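Acetylxylan esterase A (Aspergillus awamori, PDB 5X6S) removes acetyl side groups from the backbone of acetylated xylans and xylo-oligosaccharides, acting as a secreted serine esterase of carbohydrate esterase family 1. Local coordinates at residues G32-I37 against Y60-I65; T43-Y48 against Y66-Y71; V113-S118 against A137-Y142; G121-N126 against S143-G148; R193-H198 against D266-W271. All coordinates share one frame; numbering follows the deposited sequence.

Contact 1: G32-I37 against Y60-I65; sequences GIVVAI and YGFIVI
V34 lays its CG2 methyl over one face of the F62 ring where two neighbouring parallel strands, 33-37 and 63-68, of the central sheet of this alpha/beta-hydrolase fold come together; F62 just precedes the second. The methyl lies 4.0 Å from the ring centroid in a CH-pi contact, 21° off the normal, and is shifted toward the CD1-CE1 rim. F62 reaches it because its CG sits between the backbone N and the carbonyl carbon (chi1 52°), which swings the ring across to V34. The edge of the same ring faces V64 CG2, and F274, near the C-terminus, also meets it. V34 and V64 pair across the strands on this side of the sheet, where A36 CB continues the apolar row by touching V64 CG1 at 4.0 Å; helix 53-60 covers this face.

On the other face, under helix 91-106, I33, V35, I63 and I65 gather. I33 turns CG2 toward I65, whose CD1 meets it at 3.8 Å in a diagonal contact two bridges further along, while V35 CG2 packs more loosely on the same CD1.

Beneath these side chains the backbones alternate as donor and acceptor. I63 N bonds to G32 O, V34 N to I63 O and I65 N to V34 O, with CA-H...O contacts between them. Before the strands begin, a water accepts from G32 N and donates to Y60 O. At the far end A36 N closes the series on I65 O, at 2.9 Å with an N-H...O angle of 171°.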
# COMPACT_ATOMS: atom_id res chain seq x y z
N GLY A 32 -11.36 -2.71 8.02
CA GLY A 32 -10.77 -3.32 6.86
C GLY A 32 -11.75 -3.36 5.70
O GLY A 32 -12.89 -2.84 5.79
N ILE A 33 -11.31 -3.90 4.58
CA ILE A 33 -12.16 -3.99 3.38
C ILE A 33 -11.97 -5.35 2.75
O ILE A 33 -10.84 -5.83 2.62
CB ILE A 33 -11.85 -2.89 2.29
CG1 ILE A 33 -12.23 -1.50 2.79
CG2 ILE A 33 -12.50 -3.23 0.97
CD1 ILE A 33 -11.66 -0.37 1.96
N VAL A 34 -13.06 -5.97 2.37
CA VAL A 34 -13.02 -7.21 1.57
C VAL A 34 -13.74 -6.94 0.27
O VAL A 34 -14.92 -6.56 0.28
CB VAL A 34 -13.70 -8.44 2.29
CG1 VAL A 34 -13.77 -9.65 1.35
CG2 VAL A 34 -12.94 -8.82 3.54
N VAL A 35 -13.05 -7.16 -0.86
CA VAL A 35 -13.63 -7.03 -2.16
C VAL A 35 -14.01 -8.47 -2.59
O VAL A 35 -13.13 -9.35 -2.64
CB VAL A 35 -12.68 -6.37 -3.22
CG1 VAL A 35 -13.34 -6.25 -4.57
CG2 VAL A 35 -12.11 -5.03 -2.77
N ALA A 36 -15.30 -8.70 -2.85
CA ALA A 36 -15.84 -10.01 -3.13
C ALA A 36 -16.44 -10.01 -4.55
O ALA A 36 -17.44 -9.30 -4.83
CB ALA A 36 -16.89 -10.41 -2.08
N ILE A 37 -15.81 -10.78 -5.46
CA ILE A 37 -16.05 -10.63 -6.89
C ILE A 37 -16.79 -11.83 -7.49
O ILE A 37 -16.31 -12.98 -7.39
CB ILE A 37 -14.74 -10.40 -7.66
CG1 ILE A 37 -13.89 -9.30 -7.00
CG2 ILE A 37 -15.04 -10.14 -9.14
CD1 ILE A 37 -12.51 -9.05 -7.65
N TYR A 60 -16.42 -8.92 12.38
CA TYR A 60 -15.05 -8.33 12.31
C TYR A 60 -15.03 -6.86 11.95
O TYR A 60 -14.00 -6.19 12.08
CB TYR A 60 -14.19 -9.18 11.35
CG TYR A 60 -13.94 -10.59 11.85
CD1 TYR A 60 -13.09 -10.83 12.93
CD2 TYR A 60 -14.58 -11.68 11.27
CE1 TYR A 60 -12.87 -12.13 13.37
CE2 TYR A 60 -14.38 -12.96 11.73
CZ TYR A 60 -13.54 -13.17 12.78
OH TYR A 60 -13.32 -14.47 13.20
N GLY A 61 -16.17 -6.33 11.53
CA GLY A 61 -16.36 -4.90 11.34
C GLY A 61 -15.80 -4.28 10.08
O GLY A 61 -15.73 -3.03 9.99
N PHE A 62 -15.41 -5.10 9.10
CA PHE A 62 -14.91 -4.58 7.85
C PHE A 62 -16.05 -4.24 6.89
O PHE A 62 -17.21 -4.67 7.10
CB PHE A 62 -13.95 -5.57 7.21
CG PHE A 62 -14.49 -6.99 7.05
CD1 PHE A 62 -15.39 -7.32 5.99
CD2 PHE A 62 -14.11 -7.99 7.92
CE1 PHE A 62 -15.85 -8.61 5.86
CE2 PHE A 62 -14.54 -9.30 7.76
CZ PHE A 62 -15.43 -9.60 6.74
N ILE A 63 -15.74 -3.49 5.83
CA ILE A 63 -16.71 -3.16 4.81
C ILE A 63 -16.52 -4.17 3.66
O ILE A 63 -15.38 -4.53 3.36
CB ILE A 63 -16.50 -1.71 4.28
CG1 ILE A 63 -16.84 -0.73 5.42
CG2 ILE A 63 -17.33 -1.41 3.02
CD1 ILE A 63 -16.44 0.70 5.15
N VAL A 64 -17.59 -4.62 3.04
CA VAL A 64 -17.48 -5.46 1.83
C VAL A 64 -17.85 -4.72 0.57
O VAL A 64 -18.87 -4.02 0.55
CB VAL A 64 -18.37 -6.76 1.89
CG1 VAL A 64 -17.89 -7.79 0.82
CG2 VAL A 64 -18.38 -7.37 3.28
N ILE A 65 -17.03 -4.83 -0.47
CA ILE A 65 -17.31 -4.21 -1.77
C ILE A 65 -17.63 -5.32 -2.74
O ILE A 65 -16.87 -6.29 -2.81
CB ILE A 65 -16.12 -3.40 -2.35
CG1 ILE A 65 -15.77 -2.22 -1.45
CG2 ILE A 65 -16.46 -2.94 -3.79
CD1 ILE A 65 -14.41 -1.56 -1.81
O HOH W 1 -12.28 -4.56 10.14

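Contact 2: T43-Y48 against Y66-Y71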
# COMPACT_ATOMS: atom_id res chain seq x y z
N THR A 43 -24.09 -11.11 -10.22
CA THR A 43 -23.99 -9.68 -10.06
C THR A 43 -23.38 -9.47 -8.67
O THR A 43 -23.28 -10.42 -7.89
CB THR A 43 -25.39 -8.99 -10.08
OG1 THR A 43 -26.17 -9.43 -8.94
CG2 THR A 43 -26.08 -9.19 -11.42
N GLY A 44 -22.97 -8.24 -8.38
CA GLY A 44 -22.45 -7.88 -7.06
C GLY A 44 -23.45 -8.24 -5.93
O GLY A 44 -23.11 -8.96 -4.97
N PRO A 45 -24.70 -7.73 -6.05
CA PRO A 45 -25.72 -8.09 -5.04
C PRO A 45 -25.97 -9.59 -4.95
O PRO A 45 -26.22 -10.11 -3.87
CB PRO A 45 -26.92 -7.30 -5.48
CG PRO A 45 -26.34 -6.12 -6.26
CD PRO A 45 -25.20 -6.71 -7.01
N GLY A 46 -25.95 -10.29 -6.07
CA GLY A 46 -26.00 -11.75 -6.04
C GLY A 46 -24.92 -12.43 -5.24
O GLY A 46 -25.19 -13.40 -4.54
N TYR A 47 -23.68 -11.93 -5.32
CA TYR A 47 -22.60 -12.53 -4.60
C TYR A 47 -22.73 -12.16 -3.11
O TYR A 47 -22.42 -12.96 -2.26
CB TYR A 47 -21.26 -12.08 -5.15
CG TYR A 47 -20.10 -13.03 -4.88
CD1 TYR A 47 -20.15 -14.36 -5.30
CD2 TYR A 47 -18.95 -12.60 -4.23
CE1 TYR A 47 -19.09 -15.24 -5.06
CE2 TYR A 47 -17.85 -13.47 -3.99
CZ TYR A 47 -17.93 -14.79 -4.43
OH TYR A 47 -16.89 -15.67 -4.23
N TYR A 48 -23.20 -10.95 -2.85
CA TYR A 48 -23.60 -10.55 -1.48
C TYR A 48 -24.57 -11.56 -0.86
O TYR A 48 -24.38 -12.02 0.30
CB TYR A 48 -24.20 -9.13 -1.51
CG TYR A 48 -25.04 -8.81 -0.31
CD1 TYR A 48 -24.46 -8.52 0.93
CD2 TYR A 48 -26.44 -8.82 -0.38
CE1 TYR A 48 -25.22 -8.19 2.05
CE2 TYR A 48 -27.21 -8.52 0.73
CZ TYR A 48 -26.62 -8.19 1.93
OH TYR A 48 -27.37 -7.91 3.03
N TYR A 66 -18.75 -5.19 -3.45
CA TYR A 66 -19.21 -6.21 -4.39
C TYR A 66 -19.27 -5.56 -5.75
O TYR A 66 -20.29 -4.92 -6.08
CB TYR A 66 -20.61 -6.78 -3.97
CG TYR A 66 -20.70 -7.38 -2.59
CD1 TYR A 66 -20.38 -8.74 -2.36
CD2 TYR A 66 -21.13 -6.62 -1.50
CE1 TYR A 66 -20.49 -9.32 -1.10
CE2 TYR A 66 -21.24 -7.19 -0.24
CZ TYR A 66 -20.90 -8.50 -0.01
OH TYR A 66 -21.00 -9.00 1.26
N PRO A 67 -18.20 -5.68 -6.57
CA PRO A 67 -18.26 -5.10 -7.92
C PRO A 67 -19.26 -5.90 -8.75
O PRO A 67 -19.53 -7.03 -8.42
CB PRO A 67 -16.83 -5.32 -8.47
CG PRO A 67 -15.96 -5.50 -7.23
CD PRO A 67 -16.89 -6.31 -6.32
N SER A 68 -19.84 -5.25 -9.78
CA SER A 68 -20.90 -5.88 -10.57
C SER A 68 -20.62 -5.72 -12.05
O SER A 68 -20.55 -4.62 -12.57
CB SER A 68 -22.24 -5.26 -10.23
OG SER A 68 -23.23 -6.21 -10.40
N SER A 69 -20.47 -6.83 -12.74
CA SER A 69 -20.07 -6.82 -14.14
C SER A 69 -21.08 -6.05 -14.99
O SER A 69 -22.30 -6.20 -14.79
CB SER A 69 -19.92 -8.21 -14.70
OG SER A 69 -19.61 -8.13 -16.08
N PRO A 70 -20.57 -5.21 -15.91
CA PRO A 70 -21.45 -4.48 -16.80
C PRO A 70 -21.89 -5.31 -18.01
O PRO A 70 -22.70 -4.80 -18.81
CB PRO A 70 -20.58 -3.33 -17.28
CG PRO A 70 -19.18 -3.94 -17.31
CD PRO A 70 -19.14 -4.87 -16.13
N TYR A 71 -21.34 -6.51 -18.19
CA TYR A 71 -21.53 -7.21 -19.46
C TYR A 71 -22.68 -8.20 -19.49
O TYR A 71 -23.07 -8.86 -18.51
CB TYR A 71 -20.25 -7.89 -19.94
CG TYR A 71 -19.07 -6.94 -20.00
CD1 TYR A 71 -19.04 -5.89 -20.91
CD2 TYR A 71 -17.97 -7.09 -19.10
CE1 TYR A 71 -17.96 -5.00 -20.94
CE2 TYR A 71 -16.91 -6.20 -19.13
CZ TYR A 71 -16.90 -5.16 -20.04
OH TYR A 71 -15.87 -4.25 -20.08
O HOH W 2 -21.80 -11.60 1.51
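This is a helix N-terminus packed on a strand end: the first turn of helix 44-49 lies against the last residues of strand 63-68, near the catalytic side of the sheet. The helix starts close to the strand, and G44 CA comes within 3.3 Å of P67 O. S68 accepts the G44 amide on its hydroxyl, G44 N to S68 OG at 2.9 Å and almost straight at 176°. T43 is the N-cap; its OG1, held between the backbone N and the carbonyl carbon (chi1 64°), accepts from G46 N at 3.0 Å.

One turn into the helix, Y48 meets the face of the Y66 ring. The Y48 CB sits over the middle of the Y66 ring, 3.6 Å from its centroid, and the Y48 ring then turns its CD1 edge toward the Y66 face, an offset edge-to-face pair with planes at 78°. A water donates to Y48 O and also hydrogen-bonds Y66 OH, at 2.7 Å. Y47 takes another direction, its OH bonded to S118 OG beside the probable nucleophile S119.

Two first-turn amides, those of G44 and G46, thus find side-chain hydroxyl acceptors, one from the strand and one from the cap, while the water ties the far end of Y66 to the helix backbone.

Contact 3: V113-S118 against A137-Y142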
# COMPACT_ATOMS: atom_id res chain seq x y z
N VAL A 113 -6.86 -4.45 3.27
CA VAL A 113 -7.74 -4.55 2.10
C VAL A 113 -7.44 -5.87 1.40
O VAL A 113 -6.26 -6.22 1.14
CB VAL A 113 -7.60 -3.32 1.14
CG1 VAL A 113 -8.56 -3.41 -0.03
CG2 VAL A 113 -7.76 -2.01 1.89
N PHE A 114 -8.50 -6.64 1.13
CA PHE A 114 -8.38 -8.02 0.68
C PHE A 114 -9.28 -8.20 -0.52
O PHE A 114 -10.25 -7.49 -0.63
CB PHE A 114 -8.77 -8.97 1.84
CG PHE A 114 -7.95 -8.71 3.07
CD1 PHE A 114 -6.64 -9.23 3.16
CD2 PHE A 114 -8.45 -7.94 4.11
CE1 PHE A 114 -5.84 -8.92 4.27
CE2 PHE A 114 -7.64 -7.66 5.23
CZ PHE A 114 -6.33 -8.15 5.30
N VAL A 115 -8.98 -9.16 -1.38
CA VAL A 115 -9.78 -9.40 -2.57
C VAL A 115 -9.97 -10.89 -2.75
O VAL A 115 -9.02 -11.67 -2.50
CB VAL A 115 -9.19 -8.68 -3.84
CG1 VAL A 115 -7.76 -9.06 -4.13
CG2 VAL A 115 -10.11 -8.82 -5.06
N THR A 116 -11.18 -11.30 -3.15
CA THR A 116 -11.52 -12.71 -3.30
C THR A 116 -12.67 -12.81 -4.30
O THR A 116 -13.38 -11.82 -4.55
CB THR A 116 -11.87 -13.36 -1.93
OG1 THR A 116 -12.23 -14.71 -2.11
CG2 THR A 116 -13.06 -12.61 -1.22
N GLY A 117 -12.84 -13.98 -4.90
CA GLY A 117 -13.80 -14.17 -5.94
C GLY A 117 -13.91 -15.62 -6.34
O GLY A 117 -13.02 -16.40 -5.99
N SER A 118 -15.00 -15.98 -7.01
CA SER A 118 -15.23 -17.32 -7.48
C SER A 118 -15.37 -17.32 -9.02
O SER A 118 -15.95 -16.43 -9.58
CB SER A 118 -16.49 -17.94 -6.82
OG SER A 118 -16.27 -18.05 -5.43
N ALA A 137 -3.47 -6.55 0.66
CA ALA A 137 -2.64 -7.25 1.63
C ALA A 137 -2.62 -8.74 1.37
O ALA A 137 -1.60 -9.41 1.58
CB ALA A 137 -3.16 -6.98 3.03
N ALA A 138 -3.74 -9.28 0.87
CA ALA A 138 -3.89 -10.73 0.60
C ALA A 138 -5.08 -10.93 -0.26
O ALA A 138 -5.98 -10.03 -0.31
CB ALA A 138 -4.03 -11.55 1.89
N ALA A 139 -5.13 -12.07 -0.93
CA ALA A 139 -6.18 -12.44 -1.86
C ALA A 139 -6.47 -13.90 -1.73
O ALA A 139 -5.51 -14.69 -1.50
CB ALA A 139 -5.77 -12.19 -3.28
N THR A 140 -7.74 -14.28 -1.93
CA THR A 140 -8.15 -15.72 -1.93
C THR A 140 -8.87 -15.99 -3.23
O THR A 140 -9.85 -15.31 -3.56
CB THR A 140 -9.01 -16.10 -0.66
OG1 THR A 140 -8.23 -15.93 0.54
CG2 THR A 140 -9.51 -17.56 -0.71
N VAL A 141 -8.42 -16.99 -3.96
CA VAL A 141 -8.91 -17.34 -5.28
C VAL A 141 -9.66 -18.67 -5.20
O VAL A 141 -9.06 -19.72 -4.83
CB VAL A 141 -7.73 -17.42 -6.31
CG1 VAL A 141 -8.16 -17.82 -7.68
CG2 VAL A 141 -6.95 -16.09 -6.35
N TYR A 142 -10.97 -18.61 -5.46
CA TYR A 142 -11.83 -19.82 -5.53
C TYR A 142 -12.08 -20.26 -6.99
O TYR A 142 -13.01 -19.80 -7.67
CB TYR A 142 -13.17 -19.64 -4.77
CG TYR A 142 -13.00 -19.62 -3.30
CD1 TYR A 142 -12.77 -20.81 -2.59
CD2 TYR A 142 -13.04 -18.42 -2.57
CE1 TYR A 142 -12.57 -20.80 -1.23
CE2 TYR A 142 -12.85 -18.42 -1.16
CZ TYR A 142 -12.64 -19.62 -0.51
OH TYR A 142 -12.46 -19.69 0.83
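Strands 113-118 and 138-142 run side by side in parallel, their axes 4.7 Å apart and only 5° from alignment, with A137 N on V113 O, T140 N on V115 O and Y142 N on G117 O; the bond from V115 N to A138 O is weak. T116 adds a side-chain bond. With OG1 anti to the backbone N (chi1 179°), its hydroxyl swings across and donates to T140 O at 2.9 Å, approaching from above the carbonyl plane. Y142 brings the edge of its ring up to the same OG1, CD2 lying 3.8 Å from it, while Y142 CB touches S118 OG, itself hydrogen-bonded to Y47 OH, at 3.5 Å. At the beginning of the strands F114 reaches across to two alanines of the other segment: CE1 meets A137 CB at 3.5 Å, and A138 CB lies at the ring edge. On the other face V115 CG1 packs on A139 CB at 3.8 Å.

The pair forms the two strands of a beta-alpha-beta unit whose crossover helix, 120-131, covers the A139 and V141 side. In the sheet, strand 33-37 lies beyond 113-118 and strand 193-199 beyond 138-142. Helix 265-272 packs on the T140 side, with D268 taking the Y142 hydroxyl and F272 stacking on F114.

Contact 4: G121-N126 against S143-G148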
# COMPACT_ATOMS: atom_id res chain seq x y z
N GLY A 121 -14.89 -14.39 -11.17
CA GLY A 121 -14.43 -13.47 -10.12
C GLY A 121 -13.11 -13.88 -9.54
O GLY A 121 -12.33 -13.03 -9.10
N ALA A 122 -12.83 -15.20 -9.55
CA ALA A 122 -11.49 -15.66 -9.14
C ALA A 122 -10.45 -15.32 -10.21
O ALA A 122 -9.29 -15.00 -9.85
CB ALA A 122 -11.49 -17.13 -8.83
N MET A 123 -10.83 -15.42 -11.47
CA MET A 123 -9.94 -14.94 -12.56
C MET A 123 -9.60 -13.44 -12.34
O MET A 123 -8.44 -13.02 -12.42
CB MET A 123 -10.59 -15.09 -13.89
CG MET A 123 -11.03 -16.51 -14.26
SD MET A 123 -11.63 -16.48 -15.93
CE MET A 123 -12.80 -17.82 -15.94
N MET A 124 -10.63 -12.66 -12.05
CA MET A 124 -10.46 -11.22 -11.79
C MET A 124 -9.65 -11.00 -10.51
O MET A 124 -8.84 -10.05 -10.43
CB MET A 124 -11.82 -10.53 -11.76
CG MET A 124 -11.72 -9.02 -11.42
SD MET A 124 -10.64 -8.08 -12.50
CE MET A 124 -11.77 -7.70 -13.81
N THR A 125 -9.78 -11.89 -9.53
CA THR A 125 -8.96 -11.75 -8.35
C THR A 125 -7.46 -11.79 -8.69
O THR A 125 -6.68 -10.97 -8.19
CB THR A 125 -9.36 -12.81 -7.26
OG1 THR A 125 -10.70 -12.52 -6.85
CG2 THR A 125 -8.49 -12.73 -6.04
N ASN A 126 -7.06 -12.74 -9.53
CA ASN A 126 -5.68 -12.84 -9.95
C ASN A 126 -5.29 -11.61 -10.72
O ASN A 126 -4.24 -11.11 -10.52
CB ASN A 126 -5.39 -14.07 -10.78
CG ASN A 126 -5.27 -15.32 -9.92
OD1 ASN A 126 -4.62 -15.35 -8.91
ND2 ASN A 126 -5.96 -16.31 -10.33
N SER A 143 -11.22 -21.18 -7.49
CA SER A 143 -11.44 -21.77 -8.84
C SER A 143 -11.40 -20.74 -9.96
O SER A 143 -12.43 -20.41 -10.57
CB SER A 143 -12.76 -22.55 -8.90
OG SER A 143 -12.88 -23.45 -7.79
N GLY A 144 -10.22 -20.20 -10.21
CA GLY A 144 -10.02 -19.25 -11.28
C GLY A 144 -8.98 -19.75 -12.30
O GLY A 144 -8.73 -20.96 -12.41
N VAL A 145 -8.38 -18.81 -13.01
CA VAL A 145 -7.23 -19.08 -13.90
C VAL A 145 -6.21 -18.00 -13.61
O VAL A 145 -6.55 -16.97 -13.03
CB VAL A 145 -7.58 -19.11 -15.40
CG1 VAL A 145 -8.71 -20.09 -15.68
CG2 VAL A 145 -7.92 -17.73 -15.95
N SER A 146 -4.95 -18.27 -13.98
CA SER A 146 -3.81 -17.39 -13.66
C SER A 146 -4.02 -16.01 -14.33
O SER A 146 -4.78 -15.90 -15.28
CB SER A 146 -2.49 -18.02 -14.13
OG SER A 146 -2.56 -18.26 -15.54
N ALA A 147 -3.37 -14.98 -13.80
CA ALA A 147 -3.49 -13.66 -14.37
C ALA A 147 -2.89 -13.70 -15.78
O ALA A 147 -1.72 -14.08 -15.98
CB ALA A 147 -2.76 -12.62 -13.51
N GLY A 148 -3.71 -13.35 -16.75
CA GLY A 148 -3.31 -13.30 -18.14
C GLY A 148 -3.55 -14.60 -18.87
O GLY A 148 -3.29 -14.66 -20.04
O HOH W 3 -7.08 -14.35 -14.70
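N126 and M123 both carry CG anti to the carbonyl carbon (chi1 -78° in N126), which directs their side chains from helix 120-131 to the loop 143-148. A chi2 of -46° then turns the N126 amide so that ND2 donates to V145 O at 2.8 Å. The bond is bent, 141° at the hydrogen, and the nitrogen stands above the carbonyl plane instead of approaching within it. The other end of the amide, OD1, accepts from W217 NE1, so a partner at each end fixes which way round N126 sits.

M123 extends beyond CG and crosses V145 obliquely. Its CG touches V145 CG2 at 3.7 Å, with SD only slightly farther from the same methyl; V145 CG2 is there because it occupies the position between its own backbone N and carbonyl carbon.

The helix is the one that follows the nucleophile elbow of the alpha/beta-hydrolase fold, a G-x-S-x-G turn consistent with S119 as nucleophile and ending at G121. The loop continues from strand 138-142, so the contact sets the loop leaving that strand against the elbow helix. Here A122 CB rests on the loop backbone, 3.6 Å from G144 CA, and the same CA lies 3.9 Å from M123 N. Further along, A147 CB packs against N126 O at 3.7 Å. Between helix and loop, a water bridges the two backbones, 3.0 Å from M123 O and 2.8 Å from S146 O.

Contact 5: R193-H198 against D266-W271; sequences RMQIYH and DKDMEW
The indole of W271 is held between R193 and Q195, each on its own face. R193 covers one face: its CZ stands 4.6 Å from the centroid of the six-membered ring and 7° off the normal, a cation-pi contact in which NH1 points down at the ring and the guanidinium plane is steeply inclined to it. On the opposite face Q195 CB makes a CH-pi contact, 3.5 Å from the centroid of the five-membered ring. The Q195 chain, fully extended with CG anti to the backbone N, carries its amide onward over the W271 CB-CG end, stacked 25° from the ring plane.

Direct hydrogen bonds add to this grip. R193 bends at chi3 so that NH1 and NH2 both donate to W271 O, each at 2.9 Å, with the oxygen in the guanidinium plane. W271 NE1 makes a weak bond to R193 O, while A139 O is its stronger partner.

Two waters bridge the remaining polar groups. One accepts from Y197 OH at 2.6 Å and donates to both Q195 OE1 and D268 OD1; a second accepts from Q195 NE2 and donates to K267 O. Q195 OE1 is also bonded to T140 OG1, and D268 OD2 to Y53 OH.

The helix runs nearly antiparallel to the strand, at 157°, and its axis lies 10.7 Å away. This is the helix-on-sheet layering of the alpha/beta-hydrolase fold, with C-terminal helix 265-272 covering one face of the sheet.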
# COMPACT_ATOMS: atom_id res chain seq x y z
N ARG A 193 -0.44 -11.40 -0.45
CA ARG A 193 -0.24 -12.83 -0.17
C ARG A 193 -1.39 -13.59 -0.86
O ARG A 193 -2.55 -13.26 -0.64
CB ARG A 193 -0.24 -13.07 1.31
CG ARG A 193 0.81 -12.32 2.09
CD ARG A 193 0.67 -12.60 3.61
NE ARG A 193 -0.45 -11.88 4.25
CZ ARG A 193 -1.63 -12.43 4.55
NH1 ARG A 193 -1.86 -13.69 4.28
NH2 ARG A 193 -2.58 -11.70 5.12
N MET A 194 -1.06 -14.58 -1.70
CA MET A 194 -2.02 -15.30 -2.50
C MET A 194 -2.39 -16.66 -1.92
O MET A 194 -1.52 -17.45 -1.57
CB MET A 194 -1.50 -15.50 -3.92
CG MET A 194 -1.07 -14.26 -4.67
SD MET A 194 -2.42 -13.02 -4.79
CE MET A 194 -3.54 -13.89 -5.82
N GLN A 195 -3.69 -16.95 -1.88
CA GLN A 195 -4.22 -18.26 -1.50
C GLN A 195 -5.12 -18.73 -2.59
O GLN A 195 -6.13 -18.06 -2.93
CB GLN A 195 -5.00 -18.14 -0.19
CG GLN A 195 -5.60 -19.42 0.30
CD GLN A 195 -6.38 -19.20 1.60
OE1 GLN A 195 -7.40 -18.48 1.62
NE2 GLN A 195 -5.89 -19.77 2.69
N ILE A 196 -4.78 -19.88 -3.18
CA ILE A 196 -5.40 -20.40 -4.40
C ILE A 196 -6.11 -21.74 -4.13
O ILE A 196 -5.44 -22.74 -3.83
CB ILE A 196 -4.34 -20.60 -5.52
CG1 ILE A 196 -3.42 -19.39 -5.63
CG2 ILE A 196 -4.97 -21.07 -6.85
CD1 ILE A 196 -4.10 -18.06 -5.98
N TYR A 197 -7.44 -21.77 -4.25
CA TYR A 197 -8.22 -23.00 -4.16
C TYR A 197 -8.62 -23.50 -5.54
O TYR A 197 -8.93 -22.72 -6.43
CB TYR A 197 -9.54 -22.77 -3.41
CG TYR A 197 -9.48 -22.52 -1.92
CD1 TYR A 197 -9.24 -21.23 -1.39
CD2 TYR A 197 -9.73 -23.55 -1.02
CE1 TYR A 197 -9.25 -21.01 0.00
CE2 TYR A 197 -9.77 -23.33 0.36
CZ TYR A 197 -9.53 -22.07 0.88
OH TYR A 197 -9.58 -21.90 2.25
N HIS A 198 -8.71 -24.81 -5.71
CA HIS A 198 -9.21 -25.38 -6.95
C HIS A 198 -9.67 -26.82 -6.66
O HIS A 198 -9.12 -27.46 -5.77
CB HIS A 198 -8.16 -25.38 -8.06
CG HIS A 198 -8.71 -25.15 -9.44
ND1 HIS A 198 -8.57 -23.95 -10.10
CD2 HIS A 198 -9.45 -25.94 -10.26
CE1 HIS A 198 -9.21 -23.99 -11.25
NE2 HIS A 198 -9.74 -25.20 -11.38
N ASP A 266 -14.65 -18.67 7.20
CA ASP A 266 -13.81 -18.55 8.37
C ASP A 266 -12.32 -18.66 8.00
O ASP A 266 -11.48 -17.94 8.56
CB ASP A 266 -14.15 -19.57 9.47
CG ASP A 266 -15.64 -19.52 9.92
OD1 ASP A 266 -16.36 -18.56 9.67
OD2 ASP A 266 -16.08 -20.52 10.52
N LYS A 267 -12.01 -19.56 7.08
CA LYS A 267 -10.62 -19.70 6.59
C LYS A 267 -10.10 -18.44 5.90
O LYS A 267 -8.93 -18.10 6.00
CB LYS A 267 -10.46 -20.92 5.68
CG LYS A 267 -10.77 -22.28 6.31
CD LYS A 267 -10.27 -22.41 7.73
CE LYS A 267 -8.81 -22.64 7.81
NZ LYS A 267 -8.45 -23.14 9.18
N ASP A 268 -10.99 -17.74 5.19
CA ASP A 268 -10.64 -16.47 4.56
C ASP A 268 -10.25 -15.48 5.64
O ASP A 268 -9.25 -14.77 5.51
CB ASP A 268 -11.78 -15.88 3.73
CG ASP A 268 -12.17 -16.70 2.53
OD1 ASP A 268 -11.47 -17.65 2.12
OD2 ASP A 268 -13.27 -16.42 1.96
N MET A 269 -11.05 -15.40 6.71
CA MET A 269 -10.76 -14.53 7.85
C MET A 269 -9.36 -14.74 8.44
O MET A 269 -8.68 -13.79 8.88
CB MET A 269 -11.85 -14.69 8.94
CG MET A 269 -13.28 -14.28 8.53
SD MET A 269 -13.39 -12.58 7.86
CE MET A 269 -13.24 -12.86 6.10
N GLU A 270 -8.95 -16.01 8.49
CA GLU A 270 -7.65 -16.41 9.02
C GLU A 270 -6.54 -16.00 8.04
O GLU A 270 -5.54 -15.45 8.46
CB GLU A 270 -7.62 -17.92 9.24
CG GLU A 270 -8.41 -18.34 10.45
CD GLU A 270 -8.54 -19.86 10.60
OE1 GLU A 270 -7.74 -20.61 10.00
OE2 GLU A 270 -9.48 -20.29 11.28
N TRP A 271 -6.76 -16.23 6.73
CA TRP A 271 -5.75 -15.89 5.73
C TRP A 271 -5.55 -14.37 5.68
O TRP A 271 -4.42 -13.85 5.62
CB TRP A 271 -6.16 -16.41 4.36
CG TRP A 271 -5.24 -16.04 3.24
CD1 TRP A 271 -5.53 -15.30 2.15
CD2 TRP A 271 -3.85 -16.38 3.14
NE1 TRP A 271 -4.42 -15.18 1.35
CE2 TRP A 271 -3.37 -15.85 1.94
CE3 TRP A 271 -2.96 -17.13 3.94
CZ2 TRP A 271 -2.06 -16.01 1.52
CZ3 TRP A 271 -1.63 -17.29 3.49
CH2 TRP A 271 -1.22 -16.73 2.32
O HOH W 4 -9.51 -19.37 2.90
O HOH W 5 -6.94 -19.84 5.44

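Contacts 1, 3 and 5 follow one another across a single sheet, in which 63-68, 33-37, 113-118, 138-142 and 193-199 are successive parallel strands. The centres of contacts 1 and 3 are about 10 Å apart, and those of 3 and 5 about 7 Å. Along the chain, contacts 1 and 2 interleave and share strand 63-68; contacts 3 and 4 interleave in turn, joined through helix 120-131, and contact 5 closes last. Contact 2 reaches contact 3 through Y47 and S118, and contact 4 reaches contact 5 through S143 and Y197. Contacts 3 and 4 include residues of the elbow that carries S119, the probable nucleophile, and contact 2 touches it through Y47, while contact 5 adds the C-terminal helix to the sheet.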